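Local atomic coordinates of ralf, proline/betaine transporter (Legionella pneumophila, PDB entry 4D7Q), a protein that probably acts as a guanine nucleotide exchange factor through its Legionella Sec7 domain, here fused to the capping domain of Rickettsia RalF. Residues I301-E306 / Q314-A319. The protein carries 2 engineered substitutions. Sequence-based numbering, arbitrary orientation.
Sequences IQPLRE and QSLKLA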
ATOM      1  N   ILE A 301      -3.233 -10.595   7.075  1.00 23.67           N
ATOM      2  CA  ILE A 301      -3.192 -10.629   8.541  1.00 21.98           C
ATOM      3  C   ILE A 301      -1.824 -10.218   9.067  1.00 25.73           C
ATOM      4  O   ILE A 301      -0.805 -10.787   8.679  1.00 24.61           O
ATOM      5  CB  ILE A 301      -3.675 -11.993   9.128  1.00 24.39           C
ATOM      6  CG1 ILE A 301      -5.039 -12.412   8.536  1.00 24.30           C
ATOM      7  CG2 ILE A 301      -3.723 -11.976  10.680  1.00 23.88           C
ATOM      8  CD1 ILE A 301      -4.916 -13.498   7.589  1.00 34.25           C
ATOM      9  N   GLN A 302      -1.803  -9.242   9.973  1.00 23.02           N
ATOM     10  CA  GLN A 302      -0.537  -8.765  10.526  1.00 23.13           C
ATOM     11  C   GLN A 302      -0.599  -8.523  12.009  1.00 28.16           C
ATOM     12  O   GLN A 302      -1.615  -8.006  12.469  1.00 26.71           O
ATOM     13  CB  GLN A 302      -0.108  -7.427   9.859  1.00 22.79           C
ATOM     14  CG  GLN A 302       0.146  -7.512   8.340  1.00 20.68           C
ATOM     15  CD  GLN A 302       0.296  -6.151   7.690  1.00 32.19           C
ATOM     16  OE1 GLN A 302       0.133  -5.107   8.330  1.00 32.28           O
ATOM     17  NE2 GLN A 302       0.649  -6.120   6.403  1.00 22.83           N
ATOM     18  N   PRO A 303       0.517  -8.788  12.756  1.00 26.70           N
ATOM     19  CA  PRO A 303       0.564  -8.375  14.172  1.00 27.20           C
ATOM     20  C   PRO A 303       0.584  -6.836  14.189  1.00 34.22           C
ATOM     21  O   PRO A 303       1.271  -6.213  13.372  1.00 32.68           O
ATOM     22  CB  PRO A 303       1.899  -8.947  14.681  1.00 28.46           C
ATOM     23  CG  PRO A 303       2.715  -9.181  13.478  1.00 32.08           C
ATOM     24  CD  PRO A 303       1.803  -9.370  12.308  1.00 27.62           C
ATOM     25  N   LEU A 304      -0.209  -6.226  15.056  1.00 34.02           N
ATOM     26  CA  LEU A 304      -0.315  -4.772  15.080  1.00 35.05           C
ATOM     27  C   LEU A 304       0.804  -4.019  15.823  1.00 40.48           C
ATOM     28  O   LEU A 304       1.066  -4.262  17.005  1.00 38.11           O
ATOM     29  CB  LEU A 304      -1.709  -4.370  15.593  1.00 35.49           C
ATOM     30  CG  LEU A 304      -2.279  -3.016  15.172  1.00 40.83           C
ATOM     31  CD1 LEU A 304      -2.443  -2.904  13.645  1.00 39.71           C
ATOM     32  CD2 LEU A 304      -3.608  -2.777  15.851  1.00 44.65           C
ATOM     33  N   ARG A 305       1.449  -3.080  15.105  1.00 40.13           N
ATOM     34  CA  ARG A 305       2.448  -2.173  15.675  1.00 40.86           C
ATOM     35  C   ARG A 305       1.645  -1.140  16.470  1.00 46.32           C
ATOM     36  O   ARG A 305       0.605  -0.670  15.989  1.00 44.64           O
ATOM     37  CB  ARG A 305       3.245  -1.466  14.561  1.00 39.30           C
ATOM     38  CG  ARG A 305       4.528  -2.180  14.161  1.00 46.12           C
ATOM     39  CD  ARG A 305       5.347  -1.360  13.169  1.00 45.27           C
ATOM     40  NE  ARG A 305       5.859  -0.119  13.760  1.00 39.31           N
ATOM     41  CZ  ARG A 305       7.059   0.012  14.315  1.00 52.98           C
ATOM     42  NH1 ARG A 305       7.885  -1.025  14.381  1.00 30.46           N
ATOM     43  NH2 ARG A 305       7.440   1.180  14.817  1.00 43.17           N
ATOM     44  N   GLU A 306       2.069  -0.842  17.707  1.00 45.11           N
ATOM     45  CA  GLU A 306       1.338   0.125  18.549  1.00 45.36           C
ATOM     46  C   GLU A 306       2.278   1.151  19.160  1.00 48.85           C
ATOM     47  O   GLU A 306       3.391   0.793  19.561  1.00 47.23           O
ATOM     48  CB  GLU A 306       0.502  -0.587  19.638  1.00 46.79           C
ATOM     49  CG  GLU A 306      -0.685  -1.367  19.089  1.00 53.24           C
ATOM     50  CD  GLU A 306      -1.645  -1.899  20.133  1.00 68.64           C
ATOM     51  OE1 GLU A 306      -1.421  -3.028  20.624  1.00 57.64           O
ATOM     52  OE2 GLU A 306      -2.629  -1.192  20.451  1.00 64.45           O
ATOM     53  N   GLN A 314       3.247 -11.745  21.694  1.00 32.13           N
ATOM     54  CA  GLN A 314       1.827 -12.075  21.880  1.00 31.58           C
ATOM     55  C   GLN A 314       0.995 -11.713  20.628  1.00 33.96           C
ATOM     56  O   GLN A 314       0.142 -12.497  20.199  1.00 33.77           O
ATOM     57  CB  GLN A 314       1.251 -11.382  23.140  1.00 32.89           C
ATOM     58  CG  GLN A 314      -0.165 -11.870  23.501  1.00 48.07           C
ATOM     59  CD  GLN A 314      -0.319 -13.387  23.540  1.00 61.54           C
ATOM     60  OE1 GLN A 314       0.480 -14.104  24.159  1.00 57.66           O
ATOM     61  NE2 GLN A 314      -1.353 -13.904  22.873  1.00 41.93           N
ATOM     62  N   SER A 315       1.258 -10.531  20.057  1.00 30.28           N
ATOM     63  CA  SER A 315       0.617 -10.028  18.832  1.00 29.40           C
ATOM     64  C   SER A 315       0.945 -10.930  17.618  1.00 32.26           C
ATOM     65  O   SER A 315       0.045 -11.271  16.843  1.00 30.18           O
ATOM     66  CB  SER A 315       1.060  -8.596  18.568  1.00 31.12           C
ATOM     67  OG  SER A 315       0.473  -7.745  19.538  1.00 33.81           O
ATOM     68  N   LEU A 316       2.227 -11.343  17.490  1.00 29.15           N
ATOM     69  CA  LEU A 316       2.692 -12.243  16.447  1.00 28.86           C
ATOM     70  C   LEU A 316       1.946 -13.581  16.567  1.00 32.40           C
ATOM     71  O   LEU A 316       1.460 -14.099  15.559  1.00 32.04           O
ATOM     72  CB  LEU A 316       4.229 -12.435  16.559  1.00 29.41           C
ATOM     73  CG  LEU A 316       4.875 -13.478  15.616  1.00 34.39           C
ATOM     74  CD1 LEU A 316       4.720 -13.103  14.144  1.00 34.75           C
ATOM     75  CD2 LEU A 316       6.322 -13.695  15.947  1.00 36.27           C
ATOM     76  N   LYS A 317       1.799 -14.102  17.810  1.00 28.43           N
ATOM     77  CA  LYS A 317       1.061 -15.340  18.064  1.00 27.42           C
ATOM     78  C   LYS A 317      -0.408 -15.170  17.648  1.00 29.82           C
ATOM     79  O   LYS A 317      -0.941 -16.003  16.911  1.00 27.59           O
ATOM     80  CB  LYS A 317       1.163 -15.704  19.552  1.00 30.43           C
ATOM     81  CG  LYS A 317       0.661 -17.100  19.873  1.00 47.26           C
ATOM     82  CD  LYS A 317       0.477 -17.290  21.360  1.00 55.32           C
ATOM     83  CE  LYS A 317      -0.197 -18.603  21.672  1.00 74.42           C
ATOM     84  NZ  LYS A 317      -0.023 -18.984  23.102  1.00 87.55           N
ATOM     85  N   LEU A 318      -1.047 -14.061  18.093  1.00 26.90           N
ATOM     86  CA  LEU A 318      -2.439 -13.760  17.748  1.00 26.23           C
ATOM     87  C   LEU A 318      -2.639 -13.672  16.232  1.00 28.58           C
ATOM     88  O   LEU A 318      -3.594 -14.281  15.730  1.00 29.33           O
ATOM     89  CB  LEU A 318      -2.936 -12.480  18.466  1.00 26.02           C
ATOM     90  CG  LEU A 318      -4.399 -12.039  18.219  1.00 28.14           C
ATOM     91  CD1 LEU A 318      -5.415 -13.093  18.712  1.00 27.12           C
ATOM     92  CD2 LEU A 318      -4.671 -10.715  18.868  1.00 27.74           C
ATOM     93  N   ALA A 319      -1.704 -13.012  15.492  1.00 22.89           N
ATOM     94  CA  ALA A 319      -1.807 -12.932  14.027  1.00 22.64           C
ATOM     95  C   ALA A 319      -1.730 -14.347  13.408  1.00 28.14           C
ATOM     96  O   ALA A 319      -2.574 -14.669  12.572  1.00 27.55           O
ATOM     97  CB  ALA A 319      -0.736 -12.017  13.442  1.00 22.12           C
TER
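Strand 301-303 and the helical segment 314-319, from the first turns of helix 313-325, run nearly antiparallel, at 165°, with their axes 6.8 Å apart and Pro303 facing Ser315, CA to CA 4.9 Å. So close an approach calls for small side chains on the helix, and Ala319 supplies one: its CB lies over the flat face of Pro303 N at 3.5 Å, and 3.8 Å from Pro303 CD. Pro303 reaches the helix with its ring carbons. Its CB sits 3.7 Å from Ser315 C, over the peptide that joins Ser315 to Leu316, while CG meets Leu316 CD1 more loosely, at 4.5 Å. With no N-H to give to a neighbouring strand, proline suits the last residue of a strand, and its ring offers the helix an apolar surface. The contact lies in the Rickettsia capping domain, whose antiparallel sheet carries strand 297-303 between strands 277-283 and 208-214; after a short loop the chain turns back as helix 313-325, packed against the sheet. At the start of the strand segment Ile301 points its CG2 branch at the helix, anti to the backbone N (chi1 -51° for CG1), touching Ala319 O at 3.5 Å, while the end of its side chain leads away from the helical segment toward Ile322 and Thr323. That same Ala319 carbonyl accepts a hydrogen bond from Thr323 OG1. Ser315 is small enough to bring its CB within 4.0 Å of Pro303 CB, and its hydroxyl bonds to Ala277 N, tying the helix to the neighbouring strand, whose Ala277 also pairs through its backbone with Leu304.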